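Local coordinates for Lmo2184 protein (Listeria monocytogenes serovar 1/2a, PDB 5JOQ) that probably serves as the lipid-tethered, cell-surface substrate-binding component of an iron-uptake ABC transporter, with heme its likely ligand, at residues T168-M173 against A219-I224; T40-T45 against K63-R68. All blocks are in the same frame, centred on the assembly; numbering follows the deposited sequence.

Contact 1 of 2, residues T168-M173 against A219-I224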
ATOM      1  N   THR A 168     -18.996 -19.324 -15.415  1.00 13.12           N
ATOM      2  CA  THR A 168     -18.650 -18.110 -16.124  1.00 12.80           C
ATOM      3  C   THR A 168     -17.914 -17.251 -15.066  1.00 15.72           C
ATOM      4  O   THR A 168     -18.274 -17.269 -13.905  1.00 13.52           O
ATOM      5  CB  THR A 168     -19.879 -17.380 -16.667  1.00 13.09           C
ATOM      6  OG1 THR A 168     -20.784 -17.147 -15.600  1.00 14.49           O
ATOM      7  CG2 THR A 168     -20.563 -18.210 -17.751  1.00 16.02           C
ATOM      8  N   VAL A 169     -16.896 -16.518 -15.480  1.00 11.38           N
ATOM      9  CA  VAL A 169     -16.104 -15.725 -14.567  1.00 12.15           C
ATOM     10  C   VAL A 169     -15.854 -14.281 -14.987  1.00 14.29           C
ATOM     11  O   VAL A 169     -15.595 -14.013 -16.131  1.00 11.39           O
ATOM     12  CB  VAL A 169     -14.711 -16.376 -14.365  1.00 10.45           C
ATOM     13  CG1 VAL A 169     -13.895 -15.641 -13.316  1.00 10.80           C
ATOM     14  CG2 VAL A 169     -14.831 -17.860 -14.070  1.00 12.10           C
ATOM     15  N   LEU A 170     -15.919 -13.375 -14.024  1.00 12.95           N
ATOM     16  CA  LEU A 170     -15.606 -11.981 -14.264  1.00 13.13           C
ATOM     17  C   LEU A 170     -14.326 -11.715 -13.467  1.00 10.78           C
ATOM     18  O   LEU A 170     -14.270 -11.982 -12.284  1.00 12.55           O
ATOM     19  CB  LEU A 170     -16.724 -11.060 -13.819  1.00 10.70           C
ATOM     20  CG  LEU A 170     -16.346  -9.596 -13.644  1.00 10.32           C
ATOM     21  CD1 LEU A 170     -15.753  -9.042 -14.922  1.00  8.93           C
ATOM     22  CD2 LEU A 170     -17.527  -8.764 -13.197  1.00 10.51           C
ATOM     23  N   ILE A 171     -13.312 -11.194 -14.138  1.00  8.45           N
ATOM     24  CA  ILE A 171     -12.032 -10.911 -13.511  1.00  8.25           C
ATOM     25  C   ILE A 171     -11.814  -9.388 -13.410  1.00 11.57           C
ATOM     26  O   ILE A 171     -11.840  -8.697 -14.408  1.00  9.47           O
ATOM     27  CB  ILE A 171     -10.849 -11.518 -14.287  1.00 10.65           C
ATOM     28  CG1 ILE A 171     -11.068 -12.983 -14.621  1.00 10.46           C
ATOM     29  CG2 ILE A 171      -9.554 -11.378 -13.514  1.00  8.53           C
ATOM     30  CD1 ILE A 171     -10.150 -13.483 -15.697  1.00  8.57           C
ATOM     31  N   LEU A 172     -11.577  -8.891 -12.206  1.00  9.91           N
ATOM     32  CA  LEU A 172     -11.400  -7.450 -11.999  1.00  8.29           C
ATOM     33  C   LEU A 172      -9.995  -7.215 -11.459  1.00 12.76           C
ATOM     34  O   LEU A 172      -9.518  -7.984 -10.620  1.00 13.88           O
ATOM     35  CB  LEU A 172     -12.437  -6.898 -10.988  1.00  8.50           C
ATOM     36  CG  LEU A 172     -13.914  -7.077 -11.365  1.00 10.61           C
ATOM     37  CD1 LEU A 172     -14.812  -6.576 -10.217  1.00 10.31           C
ATOM     38  CD2 LEU A 172     -14.221  -6.344 -12.669  1.00  8.75           C
ATOM     39  N   MET A 173      -9.327  -6.162 -11.939  1.00 11.43           N
ATOM     40  CA  MET A 173      -8.021  -5.765 -11.435  1.00  8.54           C
ATOM     41  C   MET A 173      -8.116  -4.303 -11.011  1.00 14.72           C
ATOM     42  O   MET A 173      -8.519  -3.467 -11.815  1.00 13.56           O
ATOM     43  CB  MET A 173      -6.932  -5.917 -12.535  1.00  9.15           C
ATOM     44  CG  MET A 173      -5.591  -5.494 -12.085  1.00 12.81           C
ATOM     45  SD  MET A 173      -4.331  -5.558 -13.381  1.00 14.24           S
ATOM     46  CE  MET A 173      -4.758  -4.220 -14.510  1.00 10.82           C
ATOM     47  N   ALA A 219     -24.740  -9.886 -17.732  1.00 14.89           N
ATOM     48  CA  ALA A 219     -24.052 -11.130 -18.082  1.00 18.25           C
ATOM     49  C   ALA A 219     -24.074 -12.104 -16.908  1.00 20.30           C
ATOM     50  O   ALA A 219     -24.080 -13.331 -17.105  1.00 17.33           O
ATOM     51  CB  ALA A 219     -22.622 -10.847 -18.519  1.00 14.47           C
ATOM     52  N   ASN A 220     -24.062 -11.573 -15.689  1.00 17.45           N
ATOM     53  CA  ASN A 220     -24.284 -12.331 -14.460  1.00 17.31           C
ATOM     54  C   ASN A 220     -23.213 -13.417 -14.295  1.00 18.40           C
ATOM     55  O   ASN A 220     -23.534 -14.607 -14.400  1.00 15.40           O
ATOM     56  CB  ASN A 220     -25.695 -12.948 -14.503  1.00 20.57           C
ATOM     57  CG  ASN A 220     -26.153 -13.504 -13.153  1.00 25.65           C
ATOM     58  OD1 ASN A 220     -25.684 -13.092 -12.095  1.00 29.18           O
ATOM     59  ND2 ASN A 220     -27.111 -14.425 -13.190  1.00 26.51           N
ATOM     60  N   PRO A 221     -21.947 -13.076 -14.058  1.00 12.79           N
ATOM     61  CA  PRO A 221     -20.939 -14.134 -13.880  1.00 11.77           C
ATOM     62  C   PRO A 221     -21.274 -15.011 -12.681  1.00 14.84           C
ATOM     63  O   PRO A 221     -21.778 -14.538 -11.662  1.00 13.62           O
ATOM     64  CB  PRO A 221     -19.622 -13.366 -13.661  1.00 12.30           C
ATOM     65  CG  PRO A 221     -20.100 -11.987 -13.105  1.00 10.91           C
ATOM     66  CD  PRO A 221     -21.370 -11.720 -13.922  1.00 11.61           C
ATOM     67  N   ASP A 222     -20.996 -16.308 -12.812  1.00 13.79           N
ATOM     68  CA  ASP A 222     -21.118 -17.200 -11.658  1.00 14.76           C
ATOM     69  C   ASP A 222     -20.170 -16.779 -10.540  1.00 14.33           C
ATOM     70  O   ASP A 222     -20.509 -16.839  -9.350  1.00 13.93           O
ATOM     71  CB  ASP A 222     -20.788 -18.625 -12.086  1.00 15.77           C
ATOM     72  CG  ASP A 222     -21.833 -19.212 -13.018  1.00 21.76           C
ATOM     73  OD1 ASP A 222     -23.018 -18.968 -12.777  1.00 19.75           O
ATOM     74  OD2 ASP A 222     -21.447 -19.900 -13.988  1.00 18.21           O
ATOM     75  N   ILE A 223     -18.964 -16.375 -10.906  1.00 10.88           N
ATOM     76  CA  ILE A 223     -17.876 -16.095  -9.972  1.00 11.06           C
ATOM     77  C   ILE A 223     -17.245 -14.762 -10.324  1.00 13.94           C
ATOM     78  O   ILE A 223     -17.057 -14.457 -11.509  1.00 12.17           O
ATOM     79  CB  ILE A 223     -16.802 -17.199 -10.040  1.00 13.49           C
ATOM     80  CG1 ILE A 223     -17.372 -18.539  -9.573  1.00 14.99           C
ATOM     81  CG2 ILE A 223     -15.535 -16.809  -9.237  1.00 13.12           C
ATOM     82  CD1 ILE A 223     -16.458 -19.760  -9.975  1.00 17.69           C
ATOM     83  N   ILE A 224     -16.868 -13.977  -9.302  1.00 10.57           N
ATOM     84  CA  ILE A 224     -16.048 -12.783  -9.532  1.00 10.09           C
ATOM     85  C   ILE A 224     -14.714 -12.980  -8.829  1.00  9.82           C
ATOM     86  O   ILE A 224     -14.688 -13.412  -7.671  1.00 12.06           O
ATOM     87  CB  ILE A 224     -16.738 -11.500  -9.047  1.00  9.35           C
ATOM     88  CG1 ILE A 224     -18.083 -11.299  -9.788  1.00 11.83           C
ATOM     89  CG2 ILE A 224     -15.776 -10.274  -9.218  1.00  9.62           C
ATOM     90  CD1 ILE A 224     -18.947 -10.165  -9.178  1.00 11.62           C
TER
HETATM   91  O   HOH W   1     -22.621 -15.772 -17.001  1.00 30.41           O

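Contact 2 of 2, residues T40-T45 against K63-R68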
ATOM      1  N   THR A  40      15.781  -7.794 -14.358  1.00 18.11           N
ATOM      2  CA  THR A  40      15.134  -6.672 -13.675  1.00 19.47           C
ATOM      3  C   THR A  40      13.833  -7.038 -12.958  1.00 21.37           C
ATOM      4  O   THR A  40      13.184  -6.143 -12.410  1.00 22.18           O
ATOM      5  CB  THR A  40      14.833  -5.514 -14.630  1.00 19.98           C
ATOM      6  OG1 THR A  40      13.850  -5.946 -15.573  1.00 15.36           O
ATOM      7  CG2 THR A  40      16.090  -5.081 -15.386  1.00 23.34           C
ATOM      8  N   THR A  41      13.433  -8.312 -12.927  1.00 21.64           N
ATOM      9  CA  THR A  41      12.263  -8.680 -12.137  1.00 18.76           C
ATOM     10  C   THR A  41      12.521  -9.970 -11.370  1.00 22.78           C
ATOM     11  O   THR A  41      13.380 -10.784 -11.740  1.00 18.88           O
ATOM     12  CB  THR A  41      11.005  -8.870 -12.995  1.00 20.63           C
ATOM     13  OG1 THR A  41      11.053 -10.164 -13.610  1.00 15.16           O
ATOM     14  CG2 THR A  41      10.918  -7.790 -14.088  1.00 21.33           C
ATOM     15  N   VAL A  42      11.725 -10.160 -10.309  1.00 18.74           N
ATOM     16  CA  VAL A  42      11.828 -11.378  -9.504  1.00 21.50           C
ATOM     17  C   VAL A  42      11.554 -12.613 -10.362  1.00 21.71           C
ATOM     18  O   VAL A  42      12.304 -13.601 -10.323  1.00 22.08           O
ATOM     19  CB  VAL A  42      10.865 -11.314  -8.305  1.00 23.09           C
ATOM     20  CG1 VAL A  42      10.838 -12.673  -7.597  1.00 24.96           C
ATOM     21  CG2 VAL A  42      11.280 -10.209  -7.324  1.00 23.58           C
ATOM     22  N   ALA A  43      10.464 -12.579 -11.144  1.00 17.80           N
ATOM     23  CA  ALA A  43      10.116 -13.728 -11.995  1.00 18.79           C
ATOM     24  C   ALA A  43      11.259 -14.117 -12.929  1.00 17.65           C
ATOM     25  O   ALA A  43      11.538 -15.312 -13.117  1.00 16.36           O
ATOM     26  CB  ALA A  43       8.860 -13.420 -12.807  1.00 18.72           C
ATOM     27  N   ILE A  44      11.908 -13.138 -13.569  1.00 16.65           N
ATOM     28  CA  ILE A  44      12.998 -13.484 -14.491  1.00 16.14           C
ATOM     29  C   ILE A  44      14.174 -14.055 -13.717  1.00 18.32           C
ATOM     30  O   ILE A  44      14.829 -15.006 -14.170  1.00 17.59           O
ATOM     31  CB  ILE A  44      13.416 -12.256 -15.335  1.00 16.88           C
ATOM     32  CG1 ILE A  44      12.296 -11.897 -16.330  1.00 15.73           C
ATOM     33  CG2 ILE A  44      14.756 -12.507 -16.081  1.00 12.47           C
ATOM     34  CD1 ILE A  44      12.423 -10.452 -16.841  1.00 18.13           C
ATOM     35  N   THR A  45      14.459 -13.492 -12.531  1.00 16.72           N
ATOM     36  CA  THR A  45      15.577 -13.973 -11.724  1.00 17.90           C
ATOM     37  C   THR A  45      15.393 -15.440 -11.364  1.00 18.04           C
ATOM     38  O   THR A  45      16.359 -16.215 -11.362  1.00 20.35           O
ATOM     39  CB  THR A  45      15.710 -13.132 -10.437  1.00 22.26           C
ATOM     40  OG1 THR A  45      15.937 -11.751 -10.763  1.00 20.33           O
ATOM     41  CG2 THR A  45      16.909 -13.608  -9.643  1.00 22.27           C
ATOM     42  N   LYS A  63      11.134  -9.136  -1.898  1.00 34.14           N
ATOM     43  CA  LYS A  63      10.846 -10.551  -2.028  1.00 34.48           C
ATOM     44  C   LYS A  63      12.135 -11.360  -2.002  1.00 33.87           C
ATOM     45  O   LYS A  63      13.187 -10.901  -2.444  1.00 33.34           O
ATOM     46  CB  LYS A  63      10.085 -10.830  -3.327  1.00 35.83           C
ATOM     47  CG  LYS A  63       8.735 -10.108  -3.413  1.00 40.40           C
ATOM     48  CD  LYS A  63       7.958 -10.520  -4.645  1.00 44.21           C
ATOM     49  CE  LYS A  63       6.643  -9.730  -4.763  1.00 48.34           C
ATOM     50  NZ  LYS A  63       5.611 -10.100  -3.745  1.00 47.22           N
ATOM     51  N   LYS A  64      12.035 -12.572  -1.463  1.00 32.91           N
ATOM     52  CA  LYS A  64      13.160 -13.500  -1.430  1.00 37.59           C
ATOM     53  C   LYS A  64      13.571 -13.889  -2.854  1.00 32.56           C
ATOM     54  O   LYS A  64      12.720 -14.185  -3.707  1.00 27.82           O
ATOM     55  CB  LYS A  64      12.778 -14.734  -0.603  1.00 44.68           C
ATOM     56  CG  LYS A  64      13.685 -15.945  -0.754  1.00 53.84           C
ATOM     57  CD  LYS A  64      15.087 -15.678  -0.209  1.00 63.10           C
ATOM     58  CE  LYS A  64      16.036 -16.830  -0.568  1.00 68.47           C
ATOM     59  NZ  LYS A  64      17.447 -16.524  -0.190  1.00 72.68           N
ATOM     60  N   LEU A  65      14.875 -13.847  -3.122  1.00 29.27           N
ATOM     61  CA  LEU A  65      15.426 -14.240  -4.408  1.00 28.55           C
ATOM     62  C   LEU A  65      16.233 -15.525  -4.260  1.00 28.67           C
ATOM     63  O   LEU A  65      16.650 -15.882  -3.153  1.00 29.23           O
ATOM     64  CB  LEU A  65      16.320 -13.131  -4.980  1.00 30.47           C
ATOM     65  CG  LEU A  65      15.607 -11.825  -5.344  1.00 31.55           C
ATOM     66  CD1 LEU A  65      16.585 -10.854  -5.911  1.00 32.12           C
ATOM     67  CD2 LEU A  65      14.527 -12.108  -6.368  1.00 31.95           C
ATOM     68  N   PRO A  66      16.467 -16.258  -5.345  1.00 25.42           N
ATOM     69  CA  PRO A  66      17.304 -17.460  -5.229  1.00 25.15           C
ATOM     70  C   PRO A  66      18.634 -17.141  -4.551  1.00 28.94           C
ATOM     71  O   PRO A  66      19.253 -16.098  -4.803  1.00 27.54           O
ATOM     72  CB  PRO A  66      17.486 -17.912  -6.682  1.00 23.45           C
ATOM     73  CG  PRO A  66      16.244 -17.371  -7.406  1.00 23.14           C
ATOM     74  CD  PRO A  66      15.996 -16.022  -6.718  1.00 25.31           C
ATOM     75  N   LYS A  67      19.069 -18.064  -3.687  1.00 28.72           N
ATOM     76  CA  LYS A  67      20.246 -17.842  -2.852  1.00 36.47           C
ATOM     77  C   LYS A  67      21.518 -17.645  -3.664  1.00 34.54           C
ATOM     78  O   LYS A  67      22.431 -16.952  -3.211  1.00 31.53           O
ATOM     79  CB  LYS A  67      20.427 -19.012  -1.888  1.00 47.57           C
ATOM     80  CG  LYS A  67      19.302 -19.116  -0.867  1.00 58.12           C
ATOM     81  CD  LYS A  67      19.357 -20.425  -0.081  1.00 67.95           C
ATOM     82  CE  LYS A  67      18.140 -20.564   0.841  1.00 71.42           C
ATOM     83  NZ  LYS A  67      18.068 -19.435   1.808  1.00 73.70           N
ATOM     84  N   ARG A  68      21.614 -18.234  -4.850  1.00 28.85           N
ATOM     85  CA  ARG A  68      22.862 -18.089  -5.585  1.00 32.78           C
ATOM     86  C   ARG A  68      23.164 -16.631  -5.929  1.00 32.32           C
ATOM     87  O   ARG A  68      24.316 -16.302  -6.202  1.00 29.50           O
ATOM     88  CB  ARG A  68      22.847 -18.939  -6.860  1.00 28.91           C
ATOM     89  CG  ARG A  68      21.829 -18.514  -7.873  1.00 28.35           C
ATOM     90  CD  ARG A  68      22.010 -19.305  -9.209  1.00 29.65           C
ATOM     91  NE  ARG A  68      23.310 -19.035  -9.843  1.00 31.89           N
ATOM     92  CZ  ARG A  68      23.877 -19.825 -10.755  1.00 34.53           C
ATOM     93  NH1 ARG A  68      23.264 -20.942 -11.146  1.00 29.55           N
ATOM     94  NH2 ARG A  68      25.057 -19.498 -11.283  1.00 37.11           N
TER

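Contact 1 of 2, residues T168-M173 against A219-I224
Thr168 and Asp222 grip each other through both backbone and side chains. The backbone N of Thr168 donates to Asp222 OD2 at 2.9 Å with an N-H...O angle of 167°, reaching the carboxylate from its anti side and 29° out of its plane. In return, Asp222 N donates to Thr168 OG1 at 2.9 Å. With chi1 at 55°, OG1 sits between the backbone N and the carbonyl carbon of its own residue, close enough to meet this N-H. A water shared by the two segments hydrogen-bonds Thr168 OG1 and donates to Ala219 O, linking the strand to the end of helix 213-219.

Beyond this pair, backbone bonds take over. Ile223 N donates to Thr168 O at 3.2 Å, and Leu170 N to Ile223 O at 3.0 Å. This is parallel pairing, with Val169 opposite Ile223 and Leu170 opposite Ile224; strand 168-173 is thus joined to strand 223-227 in the mixed sheet of the C-terminal lobe, where Leu225 makes further backbone hydrogen bonds with Leu170 and Leu172.

Apolar packing lies on the Leu170 face. Pro221 comes alongside Leu170, pointing the same way, with its CG 3.6 Å from Leu170 CB. Farther along, Leu172 CD1 meets Ile224 CG2 at 4.0 Å as the two side chains cross obliquely. On the other face, Val169 packs against Val192 of helix 187-194.

Contact 2 of 2, residues T40-T45 against K63-R68
Thr41 O is gripped twice by Thr45: the backbone N donates at 3.0 Å, and OG1 at 2.9 Å. The hydroxyl bond is bent, with a C=O...O angle of 137° and the donor 39° above the carbonyl plane. One turn of helix 42-50 is thereby closed by main chain and side chain together. At the same end Thr41 is the N-cap, its OG1 accepting from Ile44 N at 3.1 Å.

The Thr45 torsion connects this polar clasp to the facing loop. OG1 lies anti to the carbonyl carbon and CG2 anti to the backbone N (chi1 -60°), which sends the hydroxyl back to Thr41 while the methyl meets Pro66 CD at 3.9 Å. Beside it, Leu65 brings CD2 to both methyls of Val42, 3.9 Å from CG1 and 3.9 Å from CG2. Val42 CG2 also approaches Lys63 CB at 4.2 Å, although the amine end of that lysine leads away.

Loop 63-68, between strands 57-58 and 73-77, is thus laid against the first turn of the helix that follows strand 37-39. Pro59 and Tyr69 add to the surroundings of Thr45, and Arg68 makes a salt bridge to Asp52. The bonds described for Thr41 and Thr45 stay within the start of the helix; with no hydrogen bond between the segments, shape fit and burial of apolar surface hold them together here.

Contact 2 closes before contact 1 opens along the chain, and the two lie on opposite sides of its centre, with their own centres about 32 Å apart and nearest atoms about 15 Å apart. They share no sheet. Contact 2 sits beside the parallel sheet of strands 37-39, 93-97 and 115-118, whereas contact 1 belongs to the mixed sheet containing strands 168-173 and 223-227. Between them in sequence runs the long helix 140-161. This separation fits the two-lobed, helix-linked fold of the family: contact 2 fastens a surface loop to a helix in the N-terminal lobe, and contact 1 joins strands within the C-terminal lobe.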